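Long-range contacts in cell cycle serine/threonine-protein kinase CDC5/MSD2 (Saccharomyces cerevisiae, PDB 6MF4), which phosphorylates serine and threonine residues of proteins to drive mitotic exit, the part described here being its phosphoprotein-binding polo-box domain: residues 197-201 / 212-216; 125-129 / 141-145; 108-114 / 173-178. All blocks are in the same frame, centred on the assembly; numbering follows the deposited sequence.

Contact 1 of 3, residues 197-201 / 212-216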
loop_
_atom_site.group_PDB
_atom_site.type_symbol
_atom_site.label_atom_id
_atom_site.label_comp_id
_atom_site.label_asym_id
_atom_site.label_seq_id
_atom_site.Cartn_x
_atom_site.Cartn_y
_atom_site.Cartn_z
ATOM N N ASP A 197 11.653 2.896 4.138
ATOM C CA ASP A 197 10.845 3.893 3.442
ATOM C C ASP A 197 9.939 3.220 2.416
ATOM O O ASP A 197 10.330 2.257 1.763
ATOM C CB ASP A 197 11.730 4.942 2.762
ATOM C CG ASP A 197 12.310 5.952 3.746
ATOM O OD1 ASP A 197 12.191 5.733 4.972
ATOM O OD2 ASP A 197 12.892 6.960 3.290
ATOM N N VAL A 198 8.734 3.760 2.283
ATOM C CA VAL A 198 7.696 3.200 1.427
ATOM C C VAL A 198 6.907 4.328 0.778
ATOM O O VAL A 198 6.722 5.380 1.392
ATOM C CB VAL A 198 6.737 2.302 2.242
ATOM C CG1 VAL A 198 5.534 1.877 1.418
ATOM C CG2 VAL A 198 7.468 1.080 2.777
ATOM N N PHE A 199 6.456 4.116 -0.457
ATOM C CA PHE A 199 5.527 5.043 -1.095
ATOM C C PHE A 199 4.407 4.271 -1.785
ATOM O O PHE A 199 4.481 3.047 -1.949
ATOM C CB PHE A 199 6.249 5.959 -2.095
ATOM C CG PHE A 199 6.659 5.282 -3.374
ATOM C CD1 PHE A 199 7.747 4.429 -3.406
ATOM C CD2 PHE A 199 5.971 5.527 -4.553
ATOM C CE1 PHE A 199 8.131 3.815 -4.589
ATOM C CE2 PHE A 199 6.351 4.918 -5.735
ATOM C CZ PHE A 199 7.429 4.058 -5.751
ATOM N N LEU A 200 3.369 5.000 -2.174
ATOM C CA LEU A 200 2.209 4.414 -2.829
ATOM C C LEU A 200 2.437 4.318 -4.332
ATOM O O LEU A 200 2.612 5.331 -4.999
ATOM C CB LEU A 200 0.966 5.251 -2.539
ATOM C CG LEU A 200 -0.344 4.802 -3.182
ATOM C CD1 LEU A 200 -0.763 3.466 -2.607
ATOM C CD2 LEU A 200 -1.420 5.857 -2.964
ATOM N N ARG A 201 2.438 3.101 -4.862
ATOM C CA ARG A 201 2.657 2.899 -6.290
ATOM C C ARG A 201 1.367 3.031 -7.088
ATOM O O ARG A 201 1.354 3.605 -8.176
ATOM C CB ARG A 201 3.255 1.527 -6.557
ATOM C CG ARG A 201 4.667 1.331 -6.063
ATOM C CD ARG A 201 5.010 -0.149 -6.139
ATOM N NE ARG A 201 6.439 -0.376 -6.235
ATOM C CZ ARG A 201 7.008 -1.574 -6.227
ATOM N NH1 ARG A 201 6.271 -2.673 -6.112
ATOM N NH2 ARG A 201 8.325 -1.669 -6.319
ATOM N N PHE A 212 -4.817 -0.110 -1.959
ATOM C CA PHE A 212 -3.519 0.555 -2.012
ATOM C C PHE A 212 -2.414 -0.469 -2.229
ATOM O O PHE A 212 -2.350 -1.485 -1.536
ATOM C CB PHE A 212 -3.245 1.341 -0.726
ATOM C CG PHE A 212 -4.278 2.386 -0.411
ATOM C CD1 PHE A 212 -4.356 3.550 -1.157
ATOM C CD2 PHE A 212 -5.161 2.213 0.641
ATOM C CE1 PHE A 212 -5.301 4.515 -0.865
ATOM C CE2 PHE A 212 -6.105 3.180 0.940
ATOM C CZ PHE A 212 -6.172 4.333 0.189
ATOM N N GLU A 213 -1.547 -0.187 -3.193
ATOM C CA GLU A 213 -0.397 -1.032 -3.492
ATOM C C GLU A 213 0.878 -0.278 -3.118
ATOM O O GLU A 213 1.278 0.659 -3.806
ATOM C CB GLU A 213 -0.403 -1.433 -4.971
ATOM C CG GLU A 213 -1.690 -2.134 -5.380
ATOM C CD GLU A 213 -1.781 -2.430 -6.865
ATOM O OE1 GLU A 213 -0.908 -3.149 -7.398
ATOM O OE2 GLU A 213 -2.744 -1.950 -7.498
ATOM N N LEU A 214 1.487 -0.672 -2.002
ATOM C CA LEU A 214 2.668 0.014 -1.475
ATOM C C LEU A 214 3.950 -0.582 -2.030
ATOM O O LEU A 214 3.983 -1.739 -2.451
ATOM C CB LEU A 214 2.687 -0.046 0.052
ATOM C CG LEU A 214 1.461 0.534 0.763
ATOM C CD1 LEU A 214 1.626 0.434 2.270
ATOM C CD2 LEU A 214 1.213 1.977 0.346
ATOM N N SER A 215 5.015 0.213 -2.003
ATOM C CA SER A 215 6.242 -0.126 -2.708
ATOM C C SER A 215 7.025 -1.276 -2.079
ATOM O O SER A 215 7.969 -1.777 -2.691
ATOM C CB SER A 215 7.139 1.112 -2.804
ATOM O OG SER A 215 7.495 1.586 -1.518
ATOM N N ASP A 216 6.652 -1.692 -0.873
ATOM C CA ASP A 216 7.309 -2.833 -0.235
ATOM C C ASP A 216 6.554 -4.139 -0.486
ATOM O O ASP A 216 6.938 -5.188 0.026
ATOM C CB ASP A 216 7.467 -2.600 1.272
ATOM C CG ASP A 216 6.141 -2.396 1.984
ATOM O OD1 ASP A 216 5.095 -2.320 1.310
ATOM O OD2 ASP A 216 6.152 -2.295 3.229
HETATM O O HOH W 1 9.653 0.752 -0.311
HETATM O O HOH W 2 3.445 -2.786 -5.302
#
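Leu200 and Leu214 face each other as an antiparallel non-hydrogen-bonded pair in the first beta hairpin of the second polo box, with Arg201 N giving a bond of 2.9 Å to Glu213 O on one side of them and Ser215 N reaching Phe199 O on the other. How a strand pairing is prolonged past its regular end is illustrated by Ser215. Its OG, turned between the backbone N and the carbonyl carbon (chi1 61°), accepts Phe199 N at 2.9 Å along a nearly straight N-H...O path of 166°. A water extends the pairing further, joining this OG to Asp197 O. On the apolar side, the side chains of Val198 and Leu214 cross at about a right angle, with Val198 CG1 3.7 Å from Leu214 CB, while Leu200 CD1 touches both Phe212 CB and Leu214 CD2. Met97 touches both Val198 and Leu214, and Phe111 of the first polo box touches Leu200. Asp197, seen as a zinc ligand in this protein, here has its side chain about 7 Å (nearest atoms) from a bound zinc ion, and its OD2 is hydrogen-bonded to His194 ND1 and Trp140 NE1. Arg201 runs out extended from CG to NE over Ser215, whose O lies 3.6 Å above the centre of the guanidinium plane; a water in that plane at the edge bridges NH1, at 2.9 Å, to Leu214 O.

Contact 2 of 3, residues 125-129 / 141-145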
loop_
_atom_site.group_PDB
_atom_site.type_symbol
_atom_site.label_atom_id
_atom_site.label_comp_id
_atom_site.label_asym_id
_atom_site.label_seq_id
_atom_site.Cartn_x
_atom_site.Cartn_y
_atom_site.Cartn_z
ATOM N N ASN A 125 -0.260 14.128 -11.132
ATOM C CA ASN A 125 -1.048 13.617 -12.246
ATOM C C ASN A 125 -0.195 13.006 -13.356
ATOM O O ASN A 125 -0.690 12.203 -14.142
ATOM C CB ASN A 125 -1.934 14.734 -12.805
ATOM C CG ASN A 125 -3.044 15.128 -11.845
ATOM O OD1 ASN A 125 -3.473 14.327 -11.016
ATOM N ND2 ASN A 125 -3.513 16.365 -11.952
ATOM N N ASN A 126 1.083 13.368 -13.415
ATOM C CA ASN A 126 1.987 12.787 -14.408
ATOM C C ASN A 126 2.638 11.499 -13.903
ATOM O O ASN A 126 3.497 10.923 -14.567
ATOM C CB ASN A 126 3.063 13.798 -14.817
ATOM C CG ASN A 126 4.069 14.075 -13.713
ATOM O OD1 ASN A 126 3.874 13.695 -12.554
ATOM N ND2 ASN A 126 5.152 14.759 -14.070
ATOM N N GLY A 127 2.228 11.059 -12.718
ATOM C CA GLY A 127 2.659 9.779 -12.188
ATOM C C GLY A 127 3.863 9.844 -11.267
ATOM O O GLY A 127 4.260 8.824 -10.706
ATOM N N THR A 128 4.452 11.028 -11.116
ATOM C CA THR A 128 5.571 11.194 -10.198
ATOM C C THR A 128 5.062 11.426 -8.775
ATOM O O THR A 128 3.899 11.783 -8.568
ATOM C CB THR A 128 6.499 12.363 -10.613
ATOM O OG1 THR A 128 5.784 13.603 -10.547
ATOM C CG2 THR A 128 7.045 12.145 -12.035
ATOM N N THR A 129 5.943 11.211 -7.805
ATOM C CA THR A 129 5.599 11.346 -6.397
ATOM C C THR A 129 6.634 12.178 -5.648
ATOM O O THR A 129 7.833 12.070 -5.911
ATOM C CB THR A 129 5.490 9.966 -5.715
ATOM O OG1 THR A 129 4.362 9.257 -6.237
ATOM C CG2 THR A 129 5.340 10.106 -4.194
ATOM N N TYR A 141 11.955 12.660 -4.304
ATOM C CA TYR A 141 11.260 12.853 -5.573
ATOM C C TYR A 141 11.349 11.557 -6.364
ATOM O O TYR A 141 12.442 11.093 -6.691
ATOM C CB TYR A 141 11.852 14.012 -6.371
ATOM C CG TYR A 141 11.199 14.182 -7.727
ATOM C CD1 TYR A 141 9.853 14.493 -7.834
ATOM C CD2 TYR A 141 11.930 14.029 -8.897
ATOM C CE1 TYR A 141 9.249 14.646 -9.070
ATOM C CE2 TYR A 141 11.337 14.183 -10.137
ATOM C CZ TYR A 141 9.998 14.491 -10.216
ATOM O OH TYR A 141 9.399 14.645 -11.445
ATOM N N ILE A 142 10.192 10.969 -6.649
ATOM C CA ILE A 142 10.119 9.660 -7.284
ATOM C C ILE A 142 9.550 9.786 -8.691
ATOM O O ILE A 142 8.450 10.303 -8.884
ATOM C CB ILE A 142 9.257 8.692 -6.464
ATOM C CG1 ILE A 142 9.809 8.577 -5.042
ATOM C CG2 ILE A 142 9.234 7.320 -7.115
ATOM C CD1 ILE A 142 8.822 8.067 -4.041
ATOM N N SER A 143 10.308 9.303 -9.668
ATOM C CA SER A 143 9.927 9.411 -11.070
ATOM C C SER A 143 10.174 8.100 -11.798
ATOM O O SER A 143 10.710 7.153 -11.223
ATOM C CB SER A 143 10.707 10.538 -11.739
ATOM O OG SER A 143 12.097 10.324 -11.590
ATOM N N TYR A 144 9.790 8.049 -13.068
ATOM C CA TYR A 144 9.922 6.823 -13.841
ATOM C C TYR A 144 11.351 6.604 -14.320
ATOM O O TYR A 144 12.109 7.549 -14.534
ATOM C CB TYR A 144 8.969 6.835 -15.037
ATOM C CG TYR A 144 7.513 6.658 -14.659
ATOM C CD1 TYR A 144 7.117 5.671 -13.762
ATOM C CD2 TYR A 144 6.536 7.483 -15.196
ATOM C CE1 TYR A 144 5.785 5.513 -13.416
ATOM C CE2 TYR A 144 5.206 7.336 -14.854
ATOM C CZ TYR A 144 4.835 6.352 -13.966
ATOM O OH TYR A 144 3.506 6.211 -13.642
ATOM N N ASP A 145 11.696 5.332 -14.476
ATOM C CA ASP A 145 13.028 4.908 -14.878
ATOM C C ASP A 145 12.896 3.743 -15.846
ATOM O O ASP A 145 12.124 2.818 -15.603
ATOM C CB ASP A 145 13.858 4.507 -13.656
ATOM C CG ASP A 145 15.248 4.038 -14.026
ATOM O OD1 ASP A 145 16.091 4.898 -14.358
ATOM O OD2 ASP A 145 15.499 2.815 -13.977
HETATM O O HOH W 3 6.879 16.019 -11.963
HETATM O O HOH W 4 3.006 6.566 -11.263
#
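Thr129 and Ile142 form an antiparallel hydrogen-bonded pair in the sheet of the first polo box, where the chain leaves a loop and enters strand 129-132. Two backbone bonds close the pair: Thr129 N to Ile142 O at 2.9 Å, in the carbonyl plane, and Ile142 N to Thr129 O at 2.7 Å. Their side chains lie side by side and point the same way, Thr129 CG2 meeting Ile142 CD1 at 4.0 Å. This is the tightly packed end, where Thr128 CA also comes to 3.3 Å from Ile142 O, and it shows how a loop passes into a sheet at the first bridge between these segments. Next to it Thr128 crosses Tyr141 obliquely, its CG2 lying 3.5 Å from Tyr141 OH. The ring reaches that methyl because CG stands opposite the backbone N (chi1 177°), which carries the phenol toward Thr128 of the loop.

Toward the exposed Asn126 the direct packing gives way to water and to bonds within the loop. Asn126 OD1 closes an Asx turn on Thr128 N, which approaches from above the carbonyl plane, and the same oxygen accepts Thr128 OG1 at 2.8 Å on an in-plane lone pair. These two bonds, with a water on ND2, would hold the amide's rotation, and that water gathers Asn126 ND2, Thr128 OG1 and Tyr141 OH into one cluster. Farther along, Tyr144 meets Gly127 more loosely, OH lying 3.9 Å from CA; a second water links Gly127 O with the phenol oxygen.

Beyond the bridge, strand 138-145 pairs through Tyr141 and Ser143 with strand 149-156, the outermost strand on that side of the sheet, while Ile142 packs on Trp150 and Ala152 of that strand and on Phe199 of the second polo box.

Contact 3 of 3, residues 108-114 / 173-178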
loop_
_atom_site.group_PDB
_atom_site.type_symbol
_atom_site.label_atom_id
_atom_site.label_comp_id
_atom_site.label_asym_id
_atom_site.label_seq_id
_atom_site.Cartn_x
_atom_site.Cartn_y
_atom_site.Cartn_z
ATOM N N LYS A 108 -6.421 20.038 -6.998
ATOM C CA LYS A 108 -5.244 20.400 -6.214
ATOM C C LYS A 108 -3.959 19.783 -6.776
ATOM O O LYS A 108 -2.926 19.759 -6.105
ATOM C CB LYS A 108 -5.451 19.982 -4.755
ATOM C CG LYS A 108 -6.631 20.684 -4.080
ATOM C CD LYS A 108 -6.398 22.185 -3.927
ATOM C CE LYS A 108 -7.562 22.857 -3.199
ATOM N NZ LYS A 108 -7.464 24.346 -3.171
ATOM N N HIS A 109 -4.043 19.297 -8.013
ATOM C CA HIS A 109 -2.899 18.766 -8.761
ATOM C C HIS A 109 -2.254 17.538 -8.136
ATOM O O HIS A 109 -1.070 17.277 -8.349
ATOM C CB HIS A 109 -1.845 19.859 -8.945
ATOM C CG HIS A 109 -2.310 20.976 -9.820
ATOM N ND1 HIS A 109 -2.942 22.094 -9.324
ATOM C CD2 HIS A 109 -2.273 21.126 -11.166
ATOM C CE1 HIS A 109 -3.259 22.895 -10.324
ATOM N NE2 HIS A 109 -2.864 22.332 -11.451
ATOM N N GLY A 110 -3.029 16.764 -7.386
ATOM C CA GLY A 110 -2.518 15.503 -6.898
ATOM C C GLY A 110 -3.401 14.748 -5.929
ATOM O O GLY A 110 -4.287 15.309 -5.288
ATOM N N PHE A 111 -3.138 13.448 -5.865
ATOM C CA PHE A 111 -3.687 12.542 -4.870
ATOM C C PHE A 111 -2.725 12.556 -3.696
ATOM O O PHE A 111 -1.513 12.586 -3.905
ATOM C CB PHE A 111 -3.826 11.140 -5.471
ATOM C CG PHE A 111 -4.355 10.105 -4.525
ATOM C CD1 PHE A 111 -3.515 9.463 -3.632
ATOM C CD2 PHE A 111 -5.695 9.749 -4.554
ATOM C CE1 PHE A 111 -4.004 8.497 -2.775
ATOM C CE2 PHE A 111 -6.189 8.787 -3.700
ATOM C CZ PHE A 111 -5.344 8.163 -2.805
ATOM N N SER A 112 -3.236 12.543 -2.470
ATOM C CA SER A 112 -2.355 12.618 -1.313
ATOM C C SER A 112 -2.739 11.613 -0.238
ATOM O O SER A 112 -3.902 11.236 -0.104
ATOM C CB SER A 112 -2.359 14.040 -0.745
ATOM O OG SER A 112 -1.415 14.174 0.299
ATOM N N TYR A 113 -1.734 11.182 0.517
ATOM C CA TYR A 113 -1.914 10.183 1.558
ATOM C C TYR A 113 -0.916 10.396 2.684
ATOM O O TYR A 113 0.151 10.978 2.480
ATOM C CB TYR A 113 -1.751 8.776 0.980
ATOM C CG TYR A 113 -0.441 8.564 0.257
ATOM C CD1 TYR A 113 -0.288 8.956 -1.065
ATOM C CD2 TYR A 113 0.647 7.978 0.898
ATOM C CE1 TYR A 113 0.911 8.765 -1.733
ATOM C CE2 TYR A 113 1.847 7.779 0.232
ATOM C CZ TYR A 113 1.970 8.180 -1.080
ATOM O OH TYR A 113 3.154 7.988 -1.748
ATOM N N GLN A 114 -1.279 9.933 3.876
ATOM C CA GLN A 114 -0.357 9.902 5.002
ATOM C C GLN A 114 -0.137 8.448 5.401
ATOM O O GLN A 114 -1.069 7.647 5.360
ATOM C CB GLN A 114 -0.897 10.721 6.183
ATOM C CG GLN A 114 0.088 10.825 7.343
ATOM C CD GLN A 114 -0.388 11.750 8.448
ATOM O OE1 GLN A 114 -0.688 12.916 8.213
ATOM N NE2 GLN A 114 -0.448 11.229 9.668
ATOM N N PHE A 173 0.459 22.286 0.828
ATOM C CA PHE A 173 -0.993 22.311 0.954
ATOM C C PHE A 173 -1.494 21.047 1.653
ATOM O O PHE A 173 -2.310 21.114 2.572
ATOM C CB PHE A 173 -1.663 22.445 -0.419
ATOM C CG PHE A 173 -3.152 22.228 -0.385
ATOM C CD1 PHE A 173 -4.013 23.278 -0.116
ATOM C CD2 PHE A 173 -3.689 20.969 -0.609
ATOM C CE1 PHE A 173 -5.376 23.078 -0.076
ATOM C CE2 PHE A 173 -5.053 20.762 -0.563
ATOM C CZ PHE A 173 -5.898 21.817 -0.296
ATOM N N PHE A 174 -1.003 19.892 1.222
ATOM C CA PHE A 174 -1.491 18.637 1.776
ATOM C C PHE A 174 -0.929 18.379 3.174
ATOM O O PHE A 174 -1.591 17.751 3.993
ATOM C CB PHE A 174 -1.177 17.480 0.829
ATOM C CG PHE A 174 -2.111 17.415 -0.347
ATOM C CD1 PHE A 174 -3.450 17.114 -0.159
ATOM C CD2 PHE A 174 -1.665 17.682 -1.631
ATOM C CE1 PHE A 174 -4.322 17.063 -1.224
ATOM C CE2 PHE A 174 -2.536 17.631 -2.704
ATOM C CZ PHE A 174 -3.867 17.319 -2.499
ATOM N N ALA A 175 0.265 18.889 3.463
ATOM C CA ALA A 175 0.805 18.797 4.820
ATOM C C ALA A 175 -0.111 19.527 5.805
ATOM O O ALA A 175 -0.382 19.035 6.904
ATOM C CB ALA A 175 2.220 19.366 4.880
ATOM N N LYS A 176 -0.585 20.703 5.407
ATOM C CA LYS A 176 -1.529 21.468 6.216
ATOM C C LYS A 176 -2.857 20.735 6.337
ATOM O O LYS A 176 -3.443 20.667 7.418
ATOM C CB LYS A 176 -1.751 22.853 5.614
ATOM C CG LYS A 176 -0.549 23.765 5.745
ATOM C CD LYS A 176 -0.672 24.992 4.857
ATOM C CE LYS A 176 0.502 25.934 5.071
ATOM N NZ LYS A 176 0.569 27.012 4.043
ATOM N N TYR A 177 -3.326 20.193 5.219
ATOM C CA TYR A 177 -4.556 19.416 5.195
ATOM C C TYR A 177 -4.496 18.212 6.137
ATOM O O TYR A 177 -5.447 17.940 6.873
ATOM C CB TYR A 177 -4.854 18.937 3.773
ATOM C CG TYR A 177 -5.999 17.953 3.709
ATOM C CD1 TYR A 177 -7.313 18.392 3.670
ATOM C CD2 TYR A 177 -5.765 16.585 3.704
ATOM C CE1 TYR A 177 -8.364 17.495 3.622
ATOM C CE2 TYR A 177 -6.803 15.685 3.659
ATOM C CZ TYR A 177 -8.101 16.143 3.619
ATOM O OH TYR A 177 -9.138 15.241 3.571
ATOM N N MET A 178 -3.380 17.490 6.107
ATOM C CA MET A 178 -3.248 16.251 6.869
ATOM C C MET A 178 -3.141 16.473 8.378
ATOM O O MET A 178 -3.514 15.598 9.161
ATOM C CB MET A 178 -2.026 15.465 6.387
ATOM C CG MET A 178 -2.181 14.856 5.000
ATOM S SD MET A 178 -3.459 13.594 4.885
ATOM C CE MET A 178 -3.398 13.218 3.135
#
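Phe174 CG lies opposite its own carbonyl carbon (chi1 -77°), which sends the ring from helix 165-178 toward Ser112; the strand backbone holds Ser112 CB over the ring, while chi1 of -174° sets OG opposite the backbone N, alongside Phe174 CB and CG. The result exemplifies helix-on-sheet packing in the first polo box: strand 111-114 and helix 173-178 approach to 9.4 Å at their closest, with axes 47° apart. Ser112 CB sits 3.5 Å from the Phe174 centroid as a CH-pi contact, offset toward the rim, while the opposite face of that ring receives Phe173 CD2. Ser112 OG turns to Gly121 O in the neighbouring strand, which satisfies this buried hydroxyl. Val103 and Val122 of the flanking strands also touch the Phe174 side chain.

At the loop end Lys108, bent at chi2, crosses Phe173 at about a right angle. Its CD lies over the ring face, 4.0 Å from the centroid, so it is the aliphatic chain that covers the aromatic surface. At the other end Met178 and Gln114 slide past each other in opposite directions, bringing Gln114 OE1 to 3.4 Å from Met178 CB, while Met178 CE reaches back to 3.6 Å from Ser112 OG.

The three contacts show how chemistry follows place in a fold built from two related polo boxes. Contact 1, in the second box, is the most central and buried; contacts 2 and 3 both reach the sheet of the first box, lie farther out and are partly buried. Contact 2 is nested in the chain loop that contact 3 closes. Backbone bonds shape contacts 1 and 2, with a serine hydroxyl joining in contact 1, and water extends each, whereas contact 3 has no hydrogen bond across it and relies on CH-pi and apolar packing. The boxes meet directly: Phe199 CG lies 3.6 Å from Ile142 CD1, and Leu200 N is 3.0 Å from Tyr113 OH, a probable hydrogen bond.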